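PDB 6JEB: beta-hexosaminidase Amuc_2018 from Akkermansia muciniphila, which hydrolyses terminal non-reducing N-acetyl-D-hexosamine residues, including N-acetylglucosamine from N-glycans and chitobiose, as a family 20 glycoside hydrolase. Local coordinates for residues A[95-100]-A[124-129]; A[101-106]-A[163-168]. All coordinates share one frame; numbering follows the deposited sequence.

Interaction 1 (A[95-100]-A[124-129]); sequences LMVDPA and LHLHLT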
ATOM      1  N   LEU A  95       2.559   0.316   1.856  1.00 11.55           N
ATOM      2  CA  LEU A  95       1.349   1.009   2.272  1.00 11.28           C
ATOM      3  C   LEU A  95       0.614   1.462   1.019  1.00 11.55           C
ATOM      4  O   LEU A  95       1.236   1.774  -0.004  1.00 12.09           O
ATOM      5  CB  LEU A  95       1.661   2.257   3.124  1.00 11.68           C
ATOM      6  CG  LEU A  95       2.339   2.013   4.472  1.00 10.71           C
ATOM      7  CD1 LEU A  95       2.666   3.333   5.151  1.00 12.86           C
ATOM      8  CD2 LEU A  95       1.484   1.122   5.374  1.00 13.22           C
ATOM      9  N   MET A  96      -0.715   1.481   1.094  1.00 11.56           N
ATOM     10  CA  MET A  96      -1.540   2.007   0.014  1.00 11.11           C
ATOM     11  C   MET A  96      -2.271   3.242   0.510  1.00 12.41           C
ATOM     12  O   MET A  96      -2.886   3.215   1.583  1.00 12.71           O
ATOM     13  CB  MET A  96      -2.568   0.980  -0.466  1.00 11.83           C
ATOM     14  CG  MET A  96      -3.403   1.473  -1.658  1.00 11.85           C
ATOM     15  SD  MET A  96      -5.033   0.716  -1.708  1.00 12.85           S
ATOM     16  CE  MET A  96      -5.861   1.756  -0.492  1.00 13.77           C
ATOM     17  N   VAL A  97      -2.201   4.320  -0.265  1.00 11.52           N
ATOM     18  CA  VAL A  97      -3.023   5.499  -0.022  1.00 12.21           C
ATOM     19  C   VAL A  97      -4.159   5.524  -1.032  1.00 10.71           C
ATOM     20  O   VAL A  97      -4.098   4.897  -2.098  1.00 11.50           O
ATOM     21  CB  VAL A  97      -2.215   6.820  -0.035  1.00 11.77           C
ATOM     22  CG1 VAL A  97      -1.262   6.865   1.147  1.00 14.35           C
ATOM     23  CG2 VAL A  97      -1.475   7.001  -1.367  1.00 12.96           C
ATOM     24  N   ASP A  98      -5.214   6.263  -0.687  1.00 11.00           N
ATOM     25  CA  ASP A  98      -6.484   6.244  -1.412  1.00 11.08           C
ATOM     26  C   ASP A  98      -6.883   7.668  -1.785  1.00 11.41           C
ATOM     27  O   ASP A  98      -7.873   8.211  -1.279  1.00 12.16           O
ATOM     28  CB  ASP A  98      -7.549   5.567  -0.547  1.00 11.68           C
ATOM     29  CG  ASP A  98      -8.894   5.418  -1.242  1.00 12.00           C
ATOM     30  OD1 ASP A  98      -9.017   5.697  -2.460  1.00 12.34           O
ATOM     31  OD2 ASP A  98      -9.837   4.997  -0.539  1.00 12.01           O
ATOM     32  N   PRO A  99      -6.136   8.303  -2.694  1.00 11.13           N
ATOM     33  CA  PRO A  99      -6.540   9.644  -3.138  1.00 10.99           C
ATOM     34  C   PRO A  99      -7.820   9.630  -3.947  1.00 10.58           C
ATOM     35  O   PRO A  99      -8.447  10.686  -4.089  1.00 11.48           O
ATOM     36  CB  PRO A  99      -5.345  10.120  -3.972  1.00 10.72           C
ATOM     37  CG  PRO A  99      -4.729   8.827  -4.487  1.00 11.18           C
ATOM     38  CD  PRO A  99      -4.884   7.857  -3.336  1.00 10.73           C
ATOM     39  N   ALA A 100      -8.239   8.468  -4.473  1.00 11.22           N
ATOM     40  CA  ALA A 100      -9.530   8.396  -5.154  1.00 10.98           C
ATOM     41  C   ALA A 100     -10.662   8.833  -4.232  1.00 11.72           C
ATOM     42  O   ALA A 100     -11.557   9.580  -4.647  1.00 12.61           O
ATOM     43  CB  ALA A 100      -9.787   6.976  -5.657  1.00 11.56           C
ATOM     44  N   LEU A 124       4.929   2.100  -2.248  1.00 11.52           N
ATOM     45  CA  LEU A 124       3.811   3.027  -2.083  1.00 11.80           C
ATOM     46  C   LEU A 124       2.841   2.764  -3.221  1.00 10.71           C
ATOM     47  O   LEU A 124       3.181   2.965  -4.394  1.00 12.55           O
ATOM     48  CB  LEU A 124       4.256   4.490  -2.093  1.00 11.65           C
ATOM     49  CG  LEU A 124       3.097   5.494  -2.027  1.00 11.27           C
ATOM     50  CD1 LEU A 124       2.369   5.409  -0.688  1.00 12.35           C
ATOM     51  CD2 LEU A 124       3.578   6.919  -2.280  1.00 13.14           C
ATOM     52  N   HIS A 125       1.652   2.295  -2.871  1.00 11.54           N
ATOM     53  CA  HIS A 125       0.612   1.937  -3.824  1.00 11.05           C
ATOM     54  C   HIS A 125      -0.424   3.059  -3.824  1.00 10.53           C
ATOM     55  O   HIS A 125      -0.890   3.480  -2.759  1.00 11.41           O
ATOM     56  CB  HIS A 125       0.071   0.576  -3.356  1.00 11.66           C
ATOM     57  CG  HIS A 125      -1.245   0.141  -3.926  1.00 11.38           C
ATOM     58  ND1 HIS A 125      -1.922  -0.940  -3.399  1.00 12.05           N
ATOM     59  CD2 HIS A 125      -2.017   0.617  -4.934  1.00 12.25           C
ATOM     60  CE1 HIS A 125      -3.059  -1.106  -4.054  1.00 13.21           C
ATOM     61  NE2 HIS A 125      -3.141  -0.175  -4.988  1.00 12.46           N
ATOM     62  N   LEU A 126      -0.717   3.597  -5.013  1.00 11.12           N
ATOM     63  CA  LEU A 126      -1.671   4.698  -5.174  1.00 10.44           C
ATOM     64  C   LEU A 126      -2.993   4.151  -5.706  1.00 10.91           C
ATOM     65  O   LEU A 126      -3.076   3.735  -6.869  1.00 11.47           O
ATOM     66  CB  LEU A 126      -1.138   5.745  -6.151  1.00 11.90           C
ATOM     67  CG  LEU A 126       0.250   6.317  -5.881  1.00 12.49           C
ATOM     68  CD1 LEU A 126       0.640   7.298  -6.991  1.00 13.15           C
ATOM     69  CD2 LEU A 126       0.301   6.982  -4.507  1.00 13.78           C
ATOM     70  N   HIS A 127      -4.033   4.195  -4.878  1.00 10.71           N
ATOM     71  CA  HIS A 127      -5.373   3.816  -5.323  1.00 10.73           C
ATOM     72  C   HIS A 127      -5.954   5.059  -5.991  1.00 10.68           C
ATOM     73  O   HIS A 127      -6.566   5.914  -5.347  1.00 11.77           O
ATOM     74  CB  HIS A 127      -6.218   3.345  -4.145  1.00 10.25           C
ATOM     75  CG  HIS A 127      -7.509   2.713  -4.550  1.00 10.86           C
ATOM     76  ND1 HIS A 127      -7.593   1.409  -4.996  1.00 11.12           N
ATOM     77  CD2 HIS A 127      -8.772   3.205  -4.581  1.00 11.20           C
ATOM     78  CE1 HIS A 127      -8.851   1.127  -5.288  1.00 11.41           C
ATOM     79  NE2 HIS A 127      -9.586   2.199  -5.044  1.00 12.38           N
ATOM     80  N   LEU A 128      -5.712   5.181  -7.297  1.00 10.41           N
ATOM     81  CA  LEU A 128      -5.957   6.428  -8.016  1.00  9.80           C
ATOM     82  C   LEU A 128      -7.396   6.585  -8.488  1.00 11.25           C
ATOM     83  O   LEU A 128      -7.797   7.707  -8.833  1.00 11.85           O
ATOM     84  CB  LEU A 128      -5.033   6.512  -9.234  1.00 11.26           C
ATOM     85  CG  LEU A 128      -3.546   6.731  -8.926  1.00 11.09           C
ATOM     86  CD1 LEU A 128      -2.684   6.358 -10.132  1.00 13.47           C
ATOM     87  CD2 LEU A 128      -3.277   8.177  -8.520  1.00 13.86           C
ATOM     88  N   THR A 129      -8.159   5.491  -8.566  1.00 10.45           N
ATOM     89  CA  THR A 129      -9.473   5.504  -9.196  1.00 11.30           C
ATOM     90  C   THR A 129     -10.461   4.702  -8.362  1.00 11.01           C
ATOM     91  O   THR A 129     -10.123   3.643  -7.828  1.00 12.80           O
ATOM     92  CB  THR A 129      -9.425   4.928 -10.630  1.00 12.04           C
ATOM     93  OG1 THR A 129      -9.246   3.510 -10.580  1.00 14.03           O
ATOM     94  CG2 THR A 129      -8.283   5.536 -11.441  1.00 12.29           C
TER
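Met96 lays its CG on one face of the His125 imidazole, 3.3 Å from the ring centroid and 11° off the ring normal, a CH-pi contact over the middle of the ring. Its SD sits above the same ring, 3.9 Å from the centroid, in a Met-aromatic contact. Both side chains leave the backbone with CG anti to N (chi1 -177° for Met96, 164° for His125), which carries them alongside each other in the same direction. His253 stacks on the His125 ring, while His396 and Glu187 take up ND1 and NE2. With an alanine here, His396 is likely to lose its mate at ND1 and Glu187 to keep only His127 of its two histidines, while a gap opens beneath the Met96 thioether. At the His127 ring, Asp98 OD1 comes to the edge, 3.3 Å from His127 CD2, with the carboxylate plane nearly perpendicular to the ring. Trp400 packs edge-to-face with His127. Glu187 binds His127 ND1 and the active-site Asp130 binds NE2; Asp98 OD2 meets Arg101 and the backbone N of Ala401.

On the sheet face bearing Val97 and Leu126, Val97 CG2 packs on Leu126 CD2 at 3.6 Å. The backbones run parallel, their axes 4.8 Å apart: His125 N donates to Leu95 O in a nearly straight bond of 2.9 Å, and His125 O accepts from Val97 N. His127 N to Val97 O continues the ladder, and Ala100 N closes on His127 O at 3.2 Å beyond the strands. This pairing joins the two strands of a beta-alpha-beta unit in the catalytic TIM barrel, with His127 and Asp98 at or just past the strand ends, where their bonds to the charge-relay Asp130 and the substrate-binding Arg101 are consistent with a second-shell role.

Interaction 2 (A[101-106]-A[163-168]); sequences RHFIPA and GMYTKQ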
ATOM      1  N   ARG A 101     -10.649   8.368  -2.979  1.00 11.74           N
ATOM      2  CA  ARG A 101     -11.721   8.725  -2.054  1.00 11.97           C
ATOM      3  C   ARG A 101     -11.556  10.136  -1.504  1.00 11.29           C
ATOM      4  O   ARG A 101     -12.534  10.887  -1.415  1.00 13.97           O
ATOM      5  CB  ARG A 101     -11.800   7.707  -0.914  1.00 11.72           C
ATOM      6  CG  ARG A 101     -12.711   6.512  -1.219  1.00 12.10           C
ATOM      7  CD  ARG A 101     -12.343   5.805  -2.535  1.00 12.51           C
ATOM      8  NE  ARG A 101     -13.195   4.636  -2.722  1.00 13.10           N
ATOM      9  CZ  ARG A 101     -12.967   3.453  -2.156  1.00 12.83           C
ATOM     10  NH1 ARG A 101     -11.891   3.272  -1.390  1.00 13.46           N
ATOM     11  NH2 ARG A 101     -13.811   2.450  -2.351  1.00 13.19           N
ATOM     12  N   HIS A 102     -10.339  10.515  -1.119  1.00 11.76           N
ATOM     13  CA  HIS A 102     -10.058  11.893  -0.726  1.00 12.57           C
ATOM     14  C   HIS A 102      -8.685  12.250  -1.257  1.00 13.48           C
ATOM     15  O   HIS A 102      -7.698  11.585  -0.923  1.00 13.01           O
ATOM     16  CB  HIS A 102     -10.117  12.096   0.792  1.00 13.08           C
ATOM     17  CG  HIS A 102     -11.504  12.298   1.314  1.00 13.11           C
ATOM     18  ND1 HIS A 102     -12.235  11.284   1.893  1.00 14.13           N
ATOM     19  CD2 HIS A 102     -12.304  13.393   1.326  1.00 14.12           C
ATOM     20  CE1 HIS A 102     -13.425  11.746   2.243  1.00 14.66           C
ATOM     21  NE2 HIS A 102     -13.495  13.022   1.906  1.00 14.17           N
ATOM     22  N   PHE A 103      -8.638  13.291  -2.085  1.00 12.32           N
ATOM     23  CA  PHE A 103      -7.406  13.699  -2.733  1.00 13.02           C
ATOM     24  C   PHE A 103      -6.352  14.043  -1.689  1.00 13.37           C
ATOM     25  O   PHE A 103      -6.651  14.667  -0.666  1.00 15.89           O
ATOM     26  CB  PHE A 103      -7.707  14.930  -3.588  1.00 13.49           C
ATOM     27  CG  PHE A 103      -6.547  15.399  -4.405  1.00 14.28           C
ATOM     28  CD1 PHE A 103      -6.056  14.624  -5.452  1.00 14.90           C
ATOM     29  CD2 PHE A 103      -5.940  16.612  -4.126  1.00 16.17           C
ATOM     30  CE1 PHE A 103      -4.981  15.060  -6.205  1.00 14.96           C
ATOM     31  CE2 PHE A 103      -4.869  17.055  -4.876  1.00 16.79           C
ATOM     32  CZ  PHE A 103      -4.392  16.279  -5.919  1.00 16.27           C
ATOM     33  N   ILE A 104      -5.111  13.635  -1.948  1.00 12.92           N
ATOM     34  CA  ILE A 104      -3.993  13.929  -1.059  1.00 12.73           C
ATOM     35  C   ILE A 104      -3.074  14.907  -1.784  1.00 12.95           C
ATOM     36  O   ILE A 104      -2.419  14.524  -2.766  1.00 14.44           O
ATOM     37  CB  ILE A 104      -3.220  12.668  -0.648  1.00 13.16           C
ATOM     38  CG1 ILE A 104      -4.171  11.567  -0.150  1.00 13.99           C
ATOM     39  CG2 ILE A 104      -2.171  13.024   0.406  1.00 13.71           C
ATOM     40  CD1 ILE A 104      -3.486  10.198  -0.012  1.00 14.56           C
ATOM     41  N   PRO A 105      -2.981  16.156  -1.338  1.00 13.89           N
ATOM     42  CA  PRO A 105      -2.103  17.116  -2.009  1.00 14.90           C
ATOM     43  C   PRO A 105      -0.658  16.641  -2.019  1.00 14.41           C
ATOM     44  O   PRO A 105      -0.221  15.885  -1.146  1.00 14.96           O
ATOM     45  CB  PRO A 105      -2.267  18.389  -1.169  1.00 17.11           C
ATOM     46  CG  PRO A 105      -3.648  18.256  -0.563  1.00 17.73           C
ATOM     47  CD  PRO A 105      -3.786  16.778  -0.270  1.00 15.77           C
ATOM     48  N   ALA A 106       0.079  17.102  -3.031  1.00 16.85           N
ATOM     49  CA  ALA A 106       1.478  16.711  -3.202  1.00 17.22           C
ATOM     50  C   ALA A 106       2.298  16.900  -1.932  1.00 16.95           C
ATOM     51  O   ALA A 106       3.109  16.038  -1.579  1.00 17.09           O
ATOM     52  CB  ALA A 106       2.102  17.516  -4.344  1.00 20.16           C
ATOM     53  N   GLY A 163     -10.114  16.942  -7.104  1.00 12.49           N
ATOM     54  CA  GLY A 163      -8.674  16.988  -7.185  1.00 12.39           C
ATOM     55  C   GLY A 163      -8.166  16.055  -8.258  1.00 11.91           C
ATOM     56  O   GLY A 163      -8.756  14.998  -8.506  1.00 12.61           O
ATOM     57  N   MET A 164      -7.075  16.431  -8.910  1.00 12.23           N
ATOM     58  CA  MET A 164      -6.434  15.535  -9.863  1.00 11.85           C
ATOM     59  C   MET A 164      -4.957  15.886  -9.884  1.00 12.05           C
ATOM     60  O   MET A 164      -4.608  17.070  -9.898  1.00 13.94           O
ATOM     61  CB  MET A 164      -7.050  15.698 -11.259  1.00 13.27           C
ATOM     62  CG  MET A 164      -6.403  14.793 -12.306  1.00 15.69           C
ATOM     63  SD  MET A 164      -7.206  14.850 -13.917  1.00 15.74           S
ATOM     64  CE  MET A 164      -8.218  13.364 -13.857  1.00 15.93           C
ATOM     65  N   TYR A 165      -4.092  14.867  -9.856  1.00 11.93           N
ATOM     66  CA  TYR A 165      -2.661  15.115  -9.952  1.00 12.11           C
ATOM     67  C   TYR A 165      -2.311  15.591 -11.355  1.00 12.46           C
ATOM     68  O   TYR A 165      -2.990  15.262 -12.328  1.00 14.16           O
ATOM     69  CB  TYR A 165      -1.875  13.834  -9.624  1.00 12.47           C
ATOM     70  CG  TYR A 165      -2.110  13.423  -8.196  1.00 11.40           C
ATOM     71  CD1 TYR A 165      -1.605  14.189  -7.147  1.00 12.86           C
ATOM     72  CD2 TYR A 165      -2.879  12.306  -7.889  1.00 12.35           C
ATOM     73  CE1 TYR A 165      -1.856  13.849  -5.834  1.00 12.12           C
ATOM     74  CE2 TYR A 165      -3.130  11.954  -6.580  1.00 13.28           C
ATOM     75  CZ  TYR A 165      -2.621  12.729  -5.556  1.00 13.38           C
ATOM     76  OH  TYR A 165      -2.884  12.385  -4.251  1.00 14.65           O
ATOM     77  N   THR A 166      -1.259  16.396 -11.454  1.00 13.93           N
ATOM     78  CA  THR A 166      -0.669  16.636 -12.762  1.00 13.55           C
ATOM     79  C   THR A 166       0.381  15.567 -13.037  1.00 13.14           C
ATOM     80  O   THR A 166       0.902  14.922 -12.120  1.00 14.02           O
ATOM     81  CB  THR A 166      -0.000  18.010 -12.832  1.00 14.73           C
ATOM     82  OG1 THR A 166       1.150  18.019 -11.975  1.00 15.91           O
ATOM     83  CG2 THR A 166      -0.961  19.104 -12.395  1.00 15.94           C
ATOM     84  N   LYS A 167       0.695  15.385 -14.323  1.00 13.98           N
ATOM     85  CA  LYS A 167       1.768  14.466 -14.689  1.00 14.58           C
ATOM     86  C   LYS A 167       3.078  14.869 -14.021  1.00 14.16           C
ATOM     87  O   LYS A 167       3.828  14.013 -13.538  1.00 15.63           O
ATOM     88  CB  LYS A 167       1.920  14.412 -16.213  1.00 17.75           C
ATOM     89  CG  LYS A 167       3.010  13.465 -16.708  1.00 20.33           C
ATOM     90  CD  LYS A 167       2.958  13.346 -18.228  1.00 23.87           C
ATOM     91  CE  LYS A 167       3.133  11.916 -18.677  1.00 25.55           C
ATOM     92  NZ  LYS A 167       2.984  11.757 -20.158  1.00 24.80           N
ATOM     93  N   GLN A 168       3.352  16.174 -13.962  1.00 15.26           N
ATOM     94  CA  GLN A 168       4.570  16.654 -13.316  1.00 17.15           C
ATOM     95  C   GLN A 168       4.582  16.325 -11.823  1.00 14.93           C
ATOM     96  O   GLN A 168       5.628  15.953 -11.272  1.00 16.11           O
ATOM     97  CB  GLN A 168       4.699  18.156 -13.558  1.00 20.32           C
ATOM     98  CG  GLN A 168       6.038  18.746 -13.194  1.00 25.24           C
ATOM     99  CD  GLN A 168       6.182  20.174 -13.699  1.00 26.97           C
ATOM    100  OE1 GLN A 168       6.542  20.403 -14.857  1.00 31.68           O
ATOM    101  NE2 GLN A 168       5.889  21.142 -12.836  1.00 27.97           N
TER
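Phe103 and Tyr165 bring together two loops of the TIM-barrel catalytic domain, one following strand 92-97 and the other leading into helix 167-178. From CB, which points toward 163-168, the Phe103 side chain runs with CG anti to the backbone N and slides between the Gly163 backbone and the Tyr165 ring. CG lies 3.8 Å from Gly163 CA, and this CA stands over one ring face in a CH-pi contact. Next out, CD1 reaches Gly163 C, and CE1 comes close to Met164 N over the ring. CE1 also stands above the centre of the Tyr165 ring, 3.3 Å from its plane, and CZ approaches Tyr165 CE1. With their planes 38° apart and centroids 4.5 Å apart, the rings of Phe103 and Tyr165 meet obliquely.

Gly163 has two geometric reasons to lack a side chain: its extended backbone, with phi positive, would press a CB against the preceding carbonyl oxygen, and that CB would also clash with Phe103 CG. Around this packing, the Phe103 backbone N is bound by His161, and Arg135 takes the carbonyl oxygen of Gly163. Leu109 of helix 106-118 touches both Ile104 and Tyr165, placing their contact beside that helix.

Past the phenylalanine, the far end of Tyr165 reaches the Ile104 backbone. Its hydroxyl also rests 3.6 Å from Ile104 CB, so a polar bond and an apolar touch share one atom. The bond is short and bent at the acceptor: Tyr165 OH donates to Ile104 O at 2.6 Å, with a C=O...donor angle of 127° and the donor tilted 15° from the carbonyl plane.

The centres of the two interactions lie about 10 Å apart within the family 20 catalytic domain, and they touch directly: Val97 CB meets Ile104 CD1 at 3.6 Å, and Pro99 CB meets Tyr165 OH at 3.4 Å. Along the chain their segments alternate, 95-100, 101-106, 124-129, 163-168. Interaction 1 pairs neighbouring strands of the eight-stranded parallel barrel, its centre about 7 Å from the centre of the chain; the centre of interaction 2, among the connecting loops, is about 17 Å from it. Helix 106-118 begins at the end of 101-106 and leads back to strand 123-127. The direct contacts make barrel and loop packing continuous, and substrate-binding Arg101 sits where 95-100 passes into 101-106.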